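Local coordinates for protein NAD-dependent dehydrogenase (Rhizobium meliloti, PDB 4Z0P) that reduces glyoxylate and hydroxypyruvate with NADPH as the hydride donor, as a member of the D-isomer specific 2-hydroxyacid dehydrogenase family, at residues A302-E305 against P309-H312. Residues are numbered along the deposited sequence; the frame is centred on the assembly and turned at random.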
ATOM      1  N   ALA A 302      12.084 -33.670  -9.505  1.00 30.76           N
ATOM      2  CA  ALA A 302      12.808 -34.574  -8.608  1.00 34.10           C
ATOM      3  C   ALA A 302      11.838 -35.454  -7.824  1.00 35.62           C
ATOM      4  O   ALA A 302      12.071 -36.661  -7.647  1.00 35.82           O
ATOM      5  CB  ALA A 302      13.721 -33.798  -7.666  1.00 36.22           C
ATOM      6  N   ARG A 303      10.745 -34.866  -7.360  1.00 31.67           N
ATOM      7  CA  ARG A 303       9.699 -35.644  -6.697  1.00 36.77           C
ATOM      8  C   ARG A 303       9.136 -36.721  -7.635  1.00 35.93           C
ATOM      9  O   ARG A 303       9.025 -37.883  -7.258  1.00 37.75           O
ATOM     10  CB  ARG A 303       8.567 -34.740  -6.200  1.00 34.75           C
ATOM     11  CG  ARG A 303       8.929 -33.855  -5.012  1.00 34.24           C
ATOM     12  CD  ARG A 303       7.749 -32.965  -4.626  1.00 34.61           C
ATOM     13  NE  ARG A 303       6.615 -33.755  -4.149  1.00 38.79           N
ATOM     14  CZ  ARG A 303       6.470 -34.227  -2.910  1.00 47.40           C
ATOM     15  NH1 ARG A 303       7.382 -33.993  -1.965  1.00 42.30           N
ATOM     16  NH2 ARG A 303       5.398 -34.950  -2.609  1.00 45.51           N
ATOM     17  N   PHE A 304       8.789 -36.317  -8.850  1.00 31.51           N
ATOM     18  CA  PHE A 304       8.201 -37.207  -9.851  1.00 34.80           C
ATOM     19  C   PHE A 304       9.088 -38.408 -10.109  1.00 39.35           C
ATOM     20  O   PHE A 304       8.631 -39.561 -10.055  1.00 38.99           O
ATOM     21  CB  PHE A 304       7.981 -36.434 -11.157  1.00 34.36           C
ATOM     22  CG  PHE A 304       7.238 -37.205 -12.211  1.00 30.66           C
ATOM     23  CD1 PHE A 304       5.900 -37.548 -12.027  1.00 34.70           C
ATOM     24  CD2 PHE A 304       7.867 -37.582 -13.395  1.00 33.04           C
ATOM     25  CE1 PHE A 304       5.204 -38.260 -13.001  1.00 42.98           C
ATOM     26  CE2 PHE A 304       7.174 -38.297 -14.380  1.00 37.14           C
ATOM     27  CZ  PHE A 304       5.841 -38.632 -14.181  1.00 40.11           C
ATOM     28  N   GLU A 305      10.365 -38.137 -10.363  1.00 33.22           N
ATOM     29  CA  GLU A 305      11.318 -39.197 -10.692  1.00 37.74           C
ATOM     30  C   GLU A 305      11.699 -40.091  -9.505  1.00 37.67           C
ATOM     31  O   GLU A 305      12.170 -41.206  -9.711  1.00 40.75           O
ATOM     32  CB  GLU A 305      12.565 -38.613 -11.353  1.00 35.20           C
ATOM     33  CG  GLU A 305      12.221 -37.949 -12.684  1.00 33.64           C
ATOM     34  CD  GLU A 305      13.416 -37.500 -13.481  1.00 40.98           C
ATOM     35  OE1 GLU A 305      14.557 -37.628 -12.988  1.00 40.63           O
ATOM     36  OE2 GLU A 305      13.209 -37.021 -14.620  1.00 34.34           O
ATOM     37  N   PRO A 309       4.401 -38.006  -4.939  1.00 46.25           N
ATOM     38  CA  PRO A 309       3.315 -37.306  -5.627  1.00 36.12           C
ATOM     39  C   PRO A 309       3.693 -35.887  -6.020  1.00 34.33           C
ATOM     40  O   PRO A 309       4.312 -35.181  -5.233  1.00 35.80           O
ATOM     41  CB  PRO A 309       2.170 -37.281  -4.603  1.00 48.69           C
ATOM     42  CG  PRO A 309       2.718 -37.799  -3.326  1.00 52.39           C
ATOM     43  CD  PRO A 309       3.991 -38.521  -3.620  1.00 51.17           C
ATOM     44  N   LEU A 310       3.322 -35.481  -7.229  1.00 34.95           N
ATOM     45  CA  LEU A 310       3.441 -34.083  -7.619  1.00 29.99           C
ATOM     46  C   LEU A 310       2.564 -33.217  -6.732  1.00 30.39           C
ATOM     47  O   LEU A 310       1.502 -33.647  -6.281  1.00 33.35           O
ATOM     48  CB  LEU A 310       3.034 -33.896  -9.087  1.00 32.29           C
ATOM     49  CG  LEU A 310       3.981 -34.508 -10.118  1.00 34.64           C
ATOM     50  CD1 LEU A 310       3.268 -34.664 -11.454  1.00 31.85           C
ATOM     51  CD2 LEU A 310       5.215 -33.633 -10.281  1.00 32.96           C
ATOM     52  N   GLU A 311       3.009 -31.991  -6.501  1.00 30.61           N
ATOM     53  CA  GLU A 311       2.253 -30.993  -5.735  1.00 34.34           C
ATOM     54  C   GLU A 311       1.654 -29.970  -6.690  1.00 29.99           C
ATOM     55  O   GLU A 311       2.186 -29.748  -7.773  1.00 28.74           O
ATOM     56  CB  GLU A 311       3.175 -30.311  -4.727  1.00 36.42           C
ATOM     57  CG  GLU A 311       3.690 -31.284  -3.671  1.00 38.28           C
ATOM     58  CD  GLU A 311       4.914 -30.799  -2.914  1.00 53.24           C
ATOM     59  OE1 GLU A 311       5.749 -30.060  -3.470  1.00 38.99           O
ATOM     60  OE2 GLU A 311       5.053 -31.190  -1.746  1.00 47.08           O
ATOM     61  N   HIS A 312       0.530 -29.367  -6.285  1.00 26.63           N
ATOM     62  CA  HIS A 312      -0.117 -28.297  -7.046  1.00 27.32           C
ATOM     63  C   HIS A 312      -0.635 -28.772  -8.397  1.00 25.98           C
ATOM     64  O   HIS A 312      -0.592 -28.040  -9.375  1.00 24.79           O
ATOM     65  CB  HIS A 312       0.810 -27.081  -7.231  1.00 29.44           C
ATOM     66  CG  HIS A 312       1.592 -26.735  -6.005  1.00 32.06           C
ATOM     67  ND1 HIS A 312       0.988 -26.408  -4.817  1.00 32.21           N
ATOM     68  CD2 HIS A 312       2.924 -26.714  -5.771  1.00 35.85           C
ATOM     69  CE1 HIS A 312       1.912 -26.181  -3.902  1.00 33.16           C
ATOM     70  NE2 HIS A 312       3.097 -26.354  -4.458  1.00 40.76           N
TER
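R303, in the last turn of its helix, grips the backbone carbonyl of P309 side-on: NE lies 2.9 Å and NH2 2.8 Å from P309 O, the oxygen sitting at the guanidinium edge close to its plane. Both hydrogen bonds are bent, with N-H...O angles near 145°, as expected when two donors share one acceptor. The chain turns at chi3 (65°), which swings the guanidinium across the returning loop. Over one face of the group lies the E311 carboxylate, stacked nearly parallel (planes 4° apart), with OE2 3.5 Å from R303 CZ. No N-H points at this oxygen, so the long salt bridge, 3.7 Å from R303 NH1 to E311 OE2, is probably electrostatic only; E311 OE1 accepts a hydrogen bond from Q300 NE2, one helical turn before R303. A methionine in place of R303 would probably leave P309 O without its two donors and the E311 carboxylate without its stacked positive mate. Beside this compact polar grip, a smaller apolar contact joins F304 CD1 to L310 CD1 obliquely at 3.9 Å; on the solvent side the exposed P309 ring merely brushes R303 NH2. The contact thus fastens the loop after helix 290-305 back along that helix's C-terminal end at the protein surface, while F304 and L310 both rest on V69 of strand 69-72 in the five-stranded parallel sheet, and H312 makes backbone hydrogen bonds with the NADPH-binding R93.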